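Local coordinates for sugar phosphate isomerase/epimerase (Parabacteroides distasonis, PDB 3L23), which binds a magnesium ion in a xylose isomerase-like TIM barrel and probably acts as a sugar phosphate isomerase or epimerase, at residues A[163-168]-A[214-219]; A[210-215]-A[237-242]; A[242-247]-A[273-278]. All blocks are in the same frame, centred on the assembly; numbering follows the deposited sequence. Where two conformers were deposited one is given.

Interaction 1 of 3, residues A[163-168]-A[214-219]; sequences GYHNHN and EMDVYW. With MG (magnesium ion), chain B.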
loop_
_atom_site.group_PDB
_atom_site.type_symbol
_atom_site.label_atom_id
_atom_site.label_comp_id
_atom_site.label_asym_id
_atom_site.label_seq_id
_atom_site.Cartn_x
_atom_site.Cartn_y
_atom_site.Cartn_z
ATOM N N GLY A 163 -3.061 -4.343 -7.319
ATOM C CA GLY A 163 -3.108 -4.481 -5.873
ATOM C C GLY A 163 -3.824 -3.313 -5.239
ATOM O O GLY A 163 -3.708 -2.178 -5.714
ATOM N N TYR A 164 -4.501 -3.573 -4.118
ATOM C CA TYR A 164 -5.256 -2.546 -3.395
ATOM C C TYR A 164 -4.867 -2.496 -1.918
ATOM O O TYR A 164 -4.941 -3.523 -1.223
ATOM C CB TYR A 164 -6.781 -2.783 -3.511
ATOM C CG TYR A 164 -7.564 -1.621 -2.910
ATOM C CD1 TYR A 164 -7.732 -0.436 -3.600
ATOM C CD2 TYR A 164 -8.022 -1.685 -1.585
ATOM C CE1 TYR A 164 -8.392 0.639 -3.008
ATOM C CE2 TYR A 164 -8.675 -0.628 -1.009
ATOM C CZ TYR A 164 -8.844 0.528 -1.733
ATOM O OH TYR A 164 -9.501 1.599 -1.187
ATOM N N HIS A 165 -4.500 -1.291 -1.454
ATOM C CA HIS A 165 -4.147 -1.015 -0.042
ATOM C C HIS A 165 -5.250 -0.197 0.612
ATOM O O HIS A 165 -5.706 0.841 0.106
ATOM C CB HIS A 165 -2.770 -0.305 0.042
ATOM C CG HIS A 165 -2.505 0.427 1.331
ATOM N ND1 HIS A 165 -3.127 1.619 1.644
ATOM C CD2 HIS A 165 -1.645 0.179 2.356
ATOM C CE1 HIS A 165 -2.683 2.062 2.810
ATOM N NE2 HIS A 165 -1.781 1.206 3.264
ATOM N N ASN A 166 -5.660 -0.631 1.808
ATOM C CA ASN A 166 -6.741 -0.017 2.529
ATOM C C ASN A 166 -6.275 0.902 3.648
ATOM O O ASN A 166 -5.171 0.736 4.178
ATOM C CB ASN A 166 -7.594 -1.078 3.210
ATOM C CG ASN A 166 -6.798 -1.877 4.258
ATOM O OD1 ASN A 166 -5.938 -2.730 3.922
ATOM N ND2 ASN A 166 -7.095 -1.621 5.550
ATOM N N HIS A 167 -7.130 1.874 3.968
ATOM C CA HIS A 167 -7.098 2.541 5.275
ATOM C C HIS A 167 -8.320 2.036 6.060
ATOM O O HIS A 167 -8.593 0.835 6.031
ATOM C CB HIS A 167 -7.021 4.061 5.175
ATOM C CG HIS A 167 -5.778 4.561 4.490
ATOM N ND1 HIS A 167 -5.634 4.553 3.123
ATOM C CD2 HIS A 167 -4.640 5.111 4.982
ATOM C CE1 HIS A 167 -4.459 5.065 2.792
ATOM N NE2 HIS A 167 -3.831 5.416 3.901
ATOM N N ASN A 168 -9.046 2.891 6.761
ATOM C CA ASN A 168 -10.213 2.423 7.513
ATOM C C ASN A 168 -11.538 2.805 6.915
ATOM O O ASN A 168 -12.561 2.274 7.343
ATOM C CB ASN A 168 -10.140 2.860 9.001
ATOM C CG ASN A 168 -10.040 4.354 9.202
ATOM O OD1 ASN A 168 -9.762 5.136 8.271
ATOM N ND2 ASN A 168 -10.200 4.766 10.475
ATOM N N GLU A 214 -3.277 -5.627 -0.418
ATOM C CA GLU A 214 -2.181 -5.386 0.515
ATOM C C GLU A 214 -2.887 -4.886 1.753
ATOM O O GLU A 214 -3.260 -3.716 1.793
ATOM C CB GLU A 214 -1.204 -4.329 -0.012
ATOM C CG GLU A 214 -0.076 -3.953 0.940
ATOM C CD GLU A 214 0.821 -2.920 0.382
ATOM O OE1 GLU A 214 0.339 -1.820 0.071
ATOM O OE2 GLU A 214 2.025 -3.186 0.226
HETATM N N MSE A 215 -3.026 -5.738 2.772
HETATM C CA MSE A 215 -3.802 -5.354 3.952
HETATM C C MSE A 215 -2.908 -4.554 4.902
HETATM O O MSE A 215 -1.830 -5.014 5.304
HETATM C CB MSE A 215 -4.368 -6.569 4.681
HETATM C CG MSE A 215 -4.957 -6.223 6.050
HETATM SE SE MSE A 215 -6.184 -7.541 6.688
HETATM C CE MSE A 215 -7.733 -6.918 5.806
ATOM N N ASP A 216 -3.346 -3.354 5.250
ATOM C CA ASP A 216 -2.647 -2.553 6.260
ATOM C C ASP A 216 -3.242 -2.948 7.592
ATOM O O ASP A 216 -4.407 -2.643 7.892
ATOM C CB ASP A 216 -2.780 -1.075 5.977
ATOM C CG ASP A 216 -1.983 -0.210 6.925
ATOM O OD1 ASP A 216 -2.167 -0.364 8.136
ATOM O OD2 ASP A 216 -1.248 0.674 6.440
ATOM N N VAL A 217 -2.422 -3.610 8.401
ATOM C CA VAL A 217 -2.972 -4.195 9.629
ATOM C C VAL A 217 -3.453 -3.130 10.614
ATOM O O VAL A 217 -4.408 -3.381 11.358
ATOM C CB VAL A 217 -1.990 -5.210 10.296
ATOM C CG1 VAL A 217 -1.717 -6.350 9.345
ATOM C CG2 VAL A 217 -0.669 -4.556 10.754
ATOM N N TYR A 218 -2.748 -1.987 10.706
ATOM C CA TYR A 218 -3.125 -0.929 11.627
ATOM C C TYR A 218 -4.466 -0.306 11.208
ATOM O O TYR A 218 -5.382 -0.106 12.041
ATOM C CB TYR A 218 -2.073 0.177 11.658
ATOM C CG TYR A 218 -2.472 1.431 12.407
ATOM C CD1 TYR A 218 -2.441 1.517 13.806
ATOM C CD2 TYR A 218 -2.916 2.593 11.724
ATOM C CE1 TYR A 218 -2.762 2.683 14.460
ATOM C CE2 TYR A 218 -3.230 3.708 12.364
ATOM C CZ TYR A 218 -3.177 3.784 13.749
ATOM O OH TYR A 218 -3.498 4.909 14.430
ATOM N N TRP A 219 -4.569 0.058 9.928
ATOM C CA TRP A 219 -5.786 0.716 9.508
ATOM C C TRP A 219 -6.978 -0.222 9.550
ATOM O O TRP A 219 -8.110 0.220 9.685
ATOM C CB TRP A 219 -5.629 1.390 8.137
ATOM C CG TRP A 219 -4.812 2.639 8.262
ATOM C CD1 TRP A 219 -3.530 2.811 7.877
ATOM C CD2 TRP A 219 -5.224 3.874 8.866
ATOM N NE1 TRP A 219 -3.104 4.055 8.208
ATOM C CE2 TRP A 219 -4.134 4.749 8.791
ATOM C CE3 TRP A 219 -6.409 4.320 9.443
ATOM C CZ2 TRP A 219 -4.175 6.042 9.291
ATOM C CZ3 TRP A 219 -6.483 5.619 9.918
ATOM C CH2 TRP A 219 -5.350 6.469 9.869
HETATM MG MG MG B . -0.352 1.619 4.939
HETATM O O HOH W 1 -1.538 3.316 5.437
HETATM O O HOH W 2 0.375 3.188 3.325
#
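His165 and Asp216 reach the same magnesium ion from neighbouring parallel strands of the TIM barrel. The two run alongside each other to the ion, with ring and carboxylate planes 78° apart. His165 CB sits 3.5 Å from Glu214 OE1, and CG and CD2 also lie along that oxygen, which is hydrogen-bonded to His79. CG is held anti to the backbone N (chi1 161°), which swings the ring out toward the metal. CE1 lies over one face of the His167 ring, offset toward its rim. ND1 is hydrogen-bonded to Pro128 O. NE2, at the tip, binds magnesium at 2.2 Å. Asp216 OD2 binds the ion at 2.0 Å and lies at the edge of the His165 ring.

The backbones pair through Glu214 N and Tyr164 O. Further along, the Asn166 amide takes over from backbone pairing. Its OD1 accepts from Asp216 N at 3.0 Å, in a nearly straight bond (166°). Its ND2 donates to His167 O, with the acceptor close to the amide plane. These bonds, with one from ND2 to Thr220 OG1, fix the rotation of the amide. A leucine in place of Asn166 would probably leave Asp216 N without its acceptor and set the metal-binding residue less firmly.

Asp216 is also the N-cap of helix 217-222, its OD1 accepting from Trp219 N. Trp219 takes the edge of His167 on one face of its indole; in this T-shaped pair the His167 ring and the five-membered ring of Trp219 have centroids 4.8 Å apart. The Asn168 amide carbon CG meets the indole edge, 3.6 Å from Trp219 CE3. One carboxylate thus serves the metal with OD2 and the helix start with OD1, consistent with a rigidly placed ligand.

Interaction 2 of 3, residues A[210-215]-A[237-242]; sequences KVYFEM and RIKVLH. With MG (magnesium ion), chain B; EDO (1,2-ethanediol), chain G.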
loop_
_atom_site.group_PDB
_atom_site.type_symbol
_atom_site.label_atom_id
_atom_site.label_comp_id
_atom_site.label_asym_id
_atom_site.label_seq_id
_atom_site.Cartn_x
_atom_site.Cartn_y
_atom_site.Cartn_z
ATOM N N LYS A 210 -7.314 -11.420 -10.905
ATOM C CA LYS A 210 -6.896 -10.092 -11.382
ATOM C C LYS A 210 -6.487 -9.062 -10.299
ATOM O O LYS A 210 -5.596 -8.229 -10.545
ATOM C CB LYS A 210 -8.025 -9.474 -12.163
ATOM C CG LYS A 210 -8.451 -10.274 -13.348
ATOM C CD LYS A 210 -9.566 -9.583 -14.127
ATOM C CE LYS A 210 -10.112 -10.492 -15.217
ATOM N NZ LYS A 210 -9.557 -10.264 -16.501
ATOM N N VAL A 211 -7.158 -9.113 -9.140
ATOM C CA VAL A 211 -7.000 -8.118 -8.049
ATOM C C VAL A 211 -6.608 -8.825 -6.773
ATOM O O VAL A 211 -7.196 -9.851 -6.438
ATOM C CB VAL A 211 -8.327 -7.384 -7.822
ATOM C CG1 VAL A 211 -8.327 -6.505 -6.556
ATOM C CG2 VAL A 211 -8.740 -6.588 -9.106
ATOM N N TYR A 212 -5.614 -8.268 -6.083
ATOM C CA TYR A 212 -5.199 -8.781 -4.775
ATOM C C TYR A 212 -5.135 -7.590 -3.843
ATOM O O TYR A 212 -5.185 -6.418 -4.262
ATOM C CB TYR A 212 -3.827 -9.496 -4.826
ATOM C CG TYR A 212 -2.716 -8.546 -5.199
ATOM C CD1 TYR A 212 -2.433 -8.269 -6.534
ATOM C CD2 TYR A 212 -1.935 -7.923 -4.224
ATOM C CE1 TYR A 212 -1.433 -7.349 -6.877
ATOM C CE2 TYR A 212 -0.968 -7.000 -4.549
ATOM C CZ TYR A 212 -0.708 -6.723 -5.879
ATOM O OH TYR A 212 0.257 -5.779 -6.188
ATOM N N PHE A 213 -4.986 -7.896 -2.568
ATOM C CA PHE A 213 -5.008 -6.911 -1.522
ATOM C C PHE A 213 -3.709 -6.856 -0.709
ATOM O O PHE A 213 -3.092 -7.901 -0.394
ATOM C CB PHE A 213 -6.233 -7.166 -0.600
ATOM C CG PHE A 213 -7.553 -6.934 -1.306
ATOM C CD1 PHE A 213 -8.113 -7.874 -2.095
ATOM C CD2 PHE A 213 -8.170 -5.694 -1.244
ATOM C CE1 PHE A 213 -9.276 -7.622 -2.815
ATOM C CE2 PHE A 213 -9.346 -5.422 -1.960
ATOM C CZ PHE A 213 -9.892 -6.374 -2.734
ATOM N N GLU A 214 -3.277 -5.627 -0.418
ATOM C CA GLU A 214 -2.181 -5.386 0.515
ATOM C C GLU A 214 -2.887 -4.886 1.753
ATOM O O GLU A 214 -3.260 -3.716 1.793
ATOM C CB GLU A 214 -1.204 -4.329 -0.012
ATOM C CG GLU A 214 -0.076 -3.953 0.940
ATOM C CD GLU A 214 0.821 -2.920 0.382
ATOM O OE1 GLU A 214 0.339 -1.820 0.071
ATOM O OE2 GLU A 214 2.025 -3.186 0.226
HETATM N N MSE A 215 -3.026 -5.738 2.772
HETATM C CA MSE A 215 -3.802 -5.354 3.952
HETATM C C MSE A 215 -2.908 -4.554 4.902
HETATM O O MSE A 215 -1.830 -5.014 5.304
HETATM C CB MSE A 215 -4.368 -6.569 4.681
HETATM C CG MSE A 215 -4.957 -6.223 6.050
HETATM SE SE MSE A 215 -6.184 -7.541 6.688
HETATM C CE MSE A 215 -7.733 -6.918 5.806
ATOM N N ARG A 237 -6.716 -13.945 -1.157
ATOM C CA ARG A 237 -6.813 -12.570 -1.650
ATOM C C ARG A 237 -5.795 -11.613 -1.048
ATOM O O ARG A 237 -5.422 -10.633 -1.681
ATOM C CB ARG A 237 -8.206 -12.023 -1.325
ATOM C CG ARG A 237 -9.361 -12.901 -1.797
ATOM C CD ARG A 237 -9.316 -13.212 -3.290
ATOM N NE ARG A 237 -9.185 -12.058 -4.178
ATOM C CZ ARG A 237 -10.161 -11.229 -4.518
ATOM N NH1 ARG A 237 -11.374 -11.350 -4.030
ATOM N NH2 ARG A 237 -9.914 -10.244 -5.359
ATOM N N ILE A 238 -5.393 -11.850 0.195
ATOM C CA ILE A 238 -4.484 -10.912 0.885
ATOM C C ILE A 238 -3.062 -11.422 0.726
ATOM O O ILE A 238 -2.716 -12.435 1.333
ATOM C CB ILE A 238 -4.862 -10.766 2.364
ATOM C CG1 ILE A 238 -6.286 -10.167 2.482
ATOM C CG2 ILE A 238 -3.777 -9.924 3.056
ATOM C CD1 ILE A 238 -6.980 -10.387 3.844
ATOM N N LYS A 239 -2.274 -10.763 -0.117
ATOM C CA LYS A 239 -0.979 -11.264 -0.552
ATOM C C LYS A 239 0.226 -10.494 -0.045
ATOM O O LYS A 239 1.344 -10.983 -0.165
ATOM C CB LYS A 239 -0.933 -11.246 -2.065
ATOM C CG LYS A 239 -2.022 -12.091 -2.703
ATOM C CD LYS A 239 -1.583 -13.480 -2.991
ATOM C CE LYS A 239 -2.696 -14.295 -3.725
ATOM N NZ LYS A 239 -3.295 -13.577 -4.929
ATOM N N VAL A 240 0.006 -9.293 0.483
ATOM C CA VAL A 240 1.078 -8.433 0.995
ATOM C C VAL A 240 0.542 -7.747 2.234
ATOM O O VAL A 240 -0.640 -7.529 2.313
ATOM C CB VAL A 240 1.489 -7.360 -0.060
ATOM C CG1 VAL A 240 2.694 -6.546 0.417
ATOM C CG2 VAL A 240 1.783 -8.018 -1.448
ATOM N N LEU A 241 1.390 -7.424 3.225
ATOM C CA LEU A 241 0.930 -6.634 4.361
ATOM C C LEU A 241 1.677 -5.309 4.548
ATOM O O LEU A 241 2.828 -5.177 4.183
ATOM C CB LEU A 241 1.094 -7.386 5.706
ATOM C CG LEU A 241 0.400 -8.740 5.900
ATOM C CD1 LEU A 241 0.661 -9.278 7.287
ATOM C CD2 LEU A 241 -1.102 -8.549 5.651
ATOM N N HIS A 242 0.983 -4.321 5.103
ATOM C CA HIS A 242 1.648 -3.230 5.790
ATOM C C HIS A 242 1.635 -3.532 7.272
ATOM O O HIS A 242 0.578 -3.837 7.844
ATOM C CB HIS A 242 0.963 -1.888 5.552
ATOM C CG HIS A 242 1.438 -1.191 4.321
ATOM N ND1 HIS A 242 1.122 0.134 4.062
ATOM C CD2 HIS A 242 2.172 -1.628 3.274
ATOM C CE1 HIS A 242 1.699 0.477 2.918
ATOM N NE2 HIS A 242 2.334 -0.569 2.423
HETATM MG MG MG B . -0.352 1.619 4.939
HETATM C C1 EDO G . -12.105 -6.994 -16.988
HETATM O O1 EDO G . -11.640 -7.939 -17.956
HETATM C C2 EDO G . -13.141 -7.669 -16.117
HETATM O O2 EDO G . -12.616 -8.872 -15.547
HETATM O O HOH W 3 -6.544 -12.359 -5.315
HETATM O O HOH W 1 -1.538 3.316 5.437
HETATM O O HOH W 2 0.375 3.188 3.325
#
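The Arg237 guanidinium carries Phe213 CE1 over one face, 3.7 Å from NH2, and its plane stands 74° from the phenyl ring. Val211 O lies at its edge, and water 3 also lies in its plane. The setting is a pair of adjacent parallel strands in the TIM barrel, 211-216 and 238-243. Arg237 NH2 donates to Val211 O in a nearly straight bond (178°), although the donor stands above the carbonyl plane. NE binds water 3, and NH1 and NH2 have further partners in Leu203 O and Thr206 OG1. Bends at chi2 and chi3 fold the side chain back toward the neighbouring strand.

The backbone ladder runs from Phe213 N to Arg237 O, on through Lys239 N to Phe213 O and Met215 N to Val240 O, and ends with His242 N to Met215 O. A beta bulge shifts the register by one residue between Phe213 and Glu214. On the face that carries Phe213, selenomethionine Met215 rests its CB on Ile238 CG2 (3.8 Å) and on Leu241 CD2. Helix 227-233 packs against this face.

On the other face, Glu214 extends across Val240 to the ring of His242, its carboxylate turned 46° from the imidazole. The two groups touch without a hydrogen bond, because the angle is poor; Glu214 OE1 is hydrogen-bonded to His79, and His242 NE2 to Glu47. His242 ND1 points to the metal and binds magnesium at 2.3 Å.

Interaction 3 of 3, residues A[242-247]-A[273-278]; sequences HIKDRA and FVELEQ. With MG (magnesium ion), chain B.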
loop_
_atom_site.group_PDB
_atom_site.type_symbol
_atom_site.label_atom_id
_atom_site.label_comp_id
_atom_site.label_asym_id
_atom_site.label_seq_id
_atom_site.Cartn_x
_atom_site.Cartn_y
_atom_site.Cartn_z
ATOM N N HIS A 242 0.983 -4.321 5.103
ATOM C CA HIS A 242 1.648 -3.230 5.790
ATOM C C HIS A 242 1.635 -3.532 7.272
ATOM O O HIS A 242 0.578 -3.837 7.844
ATOM C CB HIS A 242 0.963 -1.888 5.552
ATOM C CG HIS A 242 1.438 -1.191 4.321
ATOM N ND1 HIS A 242 1.122 0.134 4.062
ATOM C CD2 HIS A 242 2.172 -1.628 3.274
ATOM C CE1 HIS A 242 1.699 0.477 2.918
ATOM N NE2 HIS A 242 2.334 -0.569 2.423
ATOM N N ILE A 243 2.830 -3.495 7.870
ATOM C CA ILE A 243 3.031 -3.679 9.305
ATOM C C ILE A 243 3.248 -2.285 9.885
ATOM O O ILE A 243 4.203 -1.569 9.539
ATOM C CB ILE A 243 4.244 -4.614 9.592
ATOM C CG1 ILE A 243 4.077 -6.022 8.982
ATOM C CG2 ILE A 243 4.566 -4.754 11.097
ATOM C CD1 ILE A 243 2.863 -6.822 9.428
ATOM N N LYS A 244 2.304 -1.880 10.738
ATOM C CA LYS A 244 2.180 -0.513 11.204
ATOM C C LYS A 244 1.545 -0.518 12.579
ATOM O O LYS A 244 0.727 -1.410 12.855
ATOM C CB LYS A 244 1.270 0.268 10.253
ATOM C CG LYS A 244 1.211 1.714 10.518
ATOM C CD LYS A 244 0.323 2.502 9.569
ATOM C CE LYS A 244 0.351 3.965 9.950
ATOM N NZ LYS A 244 -0.051 4.260 11.386
ATOM N N ASP A 245 1.882 0.476 13.405
ATOM C CA ASP A 245 1.305 0.680 14.746
ATOM C C ASP A 245 0.876 2.161 14.764
ATOM O O ASP A 245 0.915 2.825 13.718
ATOM C CB ASP A 245 2.365 0.337 15.826
ATOM C CG ASP A 245 1.770 -0.046 17.179
ATOM O OD1 ASP A 245 0.671 0.438 17.572
ATOM O OD2 ASP A 245 2.467 -0.797 17.922
ATOM N N ARG A 246 0.455 2.676 15.912
ATOM C CA ARG A 246 0.179 4.107 16.058
ATOM C C ARG A 246 1.433 4.917 15.736
ATOM O O ARG A 246 1.379 5.940 15.008
ATOM C CB ARG A 246 -0.303 4.389 17.463
ATOM C CG ARG A 246 -0.462 5.843 17.863
ATOM C CD ARG A 246 -1.298 6.670 16.935
ATOM N NE ARG A 246 -2.657 6.164 16.740
ATOM C CZ ARG A 246 -3.727 6.452 17.479
ATOM N NH1 ARG A 246 -3.664 7.212 18.559
ATOM N NH2 ARG A 246 -4.892 5.937 17.116
ATOM N N ALA A 247 2.560 4.448 16.282
ATOM C CA ALA A 247 3.879 5.049 16.035
ATOM C C ALA A 247 4.927 3.947 16.084
ATOM O O ALA A 247 4.829 3.012 15.318
ATOM C CB ALA A 247 4.175 6.166 17.038
ATOM N N PHE A 273 5.775 -4.664 4.283
ATOM C CA PHE A 273 6.440 -3.360 4.412
ATOM C C PHE A 273 6.093 -2.659 5.718
ATOM O O PHE A 273 4.922 -2.554 6.115
ATOM C CB PHE A 273 6.085 -2.466 3.242
ATOM C CG PHE A 273 6.430 -3.083 1.934
ATOM C CD1 PHE A 273 7.739 -3.096 1.508
ATOM C CD2 PHE A 273 5.493 -3.812 1.224
ATOM C CE1 PHE A 273 8.093 -3.741 0.328
ATOM C CE2 PHE A 273 5.813 -4.430 0.041
ATOM C CZ PHE A 273 7.140 -4.426 -0.407
ATOM N N VAL A 274 7.142 -2.195 6.384
ATOM C CA VAL A 274 7.008 -1.308 7.538
ATOM C C VAL A 274 6.483 0.043 7.131
ATOM O O VAL A 274 6.932 0.639 6.143
ATOM C CB VAL A 274 8.402 -1.116 8.270
ATOM C CG1 VAL A 274 8.366 0.081 9.233
ATOM C CG2 VAL A 274 8.811 -2.428 8.932
ATOM N N GLU A 275 5.542 0.560 7.917
ATOM C CA GLU A 275 5.053 1.902 7.727
ATOM C C GLU A 275 5.011 2.660 9.037
ATOM O O GLU A 275 4.681 2.084 10.090
ATOM C CB GLU A 275 3.667 1.865 7.102
ATOM C CG GLU A 275 3.153 3.263 6.873
ATOM C CD GLU A 275 1.899 3.302 6.051
ATOM O OE1 GLU A 275 1.143 2.335 6.039
ATOM O OE2 GLU A 275 1.653 4.341 5.418
ATOM N N LEU A 276 5.372 3.946 8.985
ATOM C CA LEU A 276 5.369 4.817 10.158
ATOM C C LEU A 276 4.801 6.171 9.759
ATOM O O LEU A 276 5.320 6.798 8.843
ATOM C CB LEU A 276 6.805 4.966 10.695
ATOM C CG LEU A 276 7.001 5.807 11.927
ATOM C CD1 LEU A 276 6.363 5.084 13.110
ATOM C CD2 LEU A 276 8.480 6.171 12.138
ATOM N N GLU A 277 3.737 6.625 10.402
ATOM C CA GLU A 277 3.224 7.956 10.079
ATOM C C GLU A 277 4.000 9.000 10.885
ATOM O O GLU A 277 4.970 8.659 11.568
ATOM C CB GLU A 277 1.666 8.033 10.139
ATOM C CG GLU A 277 0.936 7.922 11.425
ATOM C CD GLU A 277 -0.573 7.795 11.118
ATOM O OE1 GLU A 277 -1.161 8.758 10.572
ATOM O OE2 GLU A 277 -1.139 6.712 11.350
ATOM N N GLN A 278 3.653 10.275 10.739
ATOM C CA GLN A 278 4.358 11.344 11.395
ATOM C C GLN A 278 4.525 11.090 12.885
ATOM O O GLN A 278 3.565 10.796 13.587
ATOM C CB GLN A 278 3.586 12.639 11.188
ATOM C CG GLN A 278 4.087 13.792 11.980
ATOM C CD GLN A 278 5.492 14.175 11.644
ATOM O OE1 GLN A 278 5.833 14.327 10.468
ATOM N NE2 GLN A 278 6.324 14.389 12.682
HETATM MG MG MG B . -0.352 1.619 4.939
HETATM O O HOH W 4 2.592 4.826 12.445
HETATM O O HOH W 5 3.942 2.408 12.666
HETATM O O HOH W 6 2.018 8.659 15.149
HETATM O O HOH W 2 0.375 3.188 3.325
HETATM O O HOH W 1 -1.538 3.316 5.437
#
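His242 and Glu275 cross at the magnesium ion, with imidazole and carboxylate planes 86° apart. Glu275 OE1 binds the ion at 2.0 Å and stands 3.0 Å from His242 ND1; the metal, not a hydrogen bond, brings them together. Torsions close to 180° at chi1 and chi2 stretch Glu275 out, so that its carboxylate reaches the ion. Its OE2 takes a hydrogen bond from water 2 at 2.7 Å, and that water is itself a metal ligand. Asp216 and His165 complete the protein ligands.

Lys244 lies across Glu275, its CD passing 3.6 Å from Glu275 OE1. Its chain runs straight to CE and then bends at chi4. The Glu277 side chain crosses that of Lys244 at about a right angle. In one of two Glu277 conformers, Lys244 NZ forms a salt bridge with Glu277 OE2 at 2.7 Å, on the anti side and somewhat out of the carboxylate plane. NZ also donates to Asp245 O and water 4, and Lys244 makes a cation-pi contact with Tyr218.

The backbones run parallel: Ile243 N donates to Phe273 O and Glu275 N to Ile243 O. Water 5 accepts from Asp245 N and lies within bonding distance of Ala247 O and Glu275 O. The pair joins the strands of the beta-alpha-beta unit 238-243, 257-267 and 272-274. Metal ligands at the C-terminal ends of adjacent strands are the usual active-site arrangement of xylose isomerase-like TIM barrels.

In the fold
All three interactions join neighbouring parallel strands of one barrel sheet, in the order 162-165, 211-216, 238-243 and 272-274. Interactions 1 and 2 share Glu214 and Met215; interactions 2 and 3 share His242. All three are mainly buried. Interaction 2 starts nearer the N-terminal ends of its strands; it is mostly backbone ladder and apolar packing, with Arg237 at one end and a metal ligand at the other. Lys239 is its exposed member. In interactions 1 and 3, a side-chain amide in one, a salt bridge and waters in the other, add to a shorter backbone pairing. Interaction 3 reaches solvent at Arg246. The same magnesium ion takes ligands from each contact.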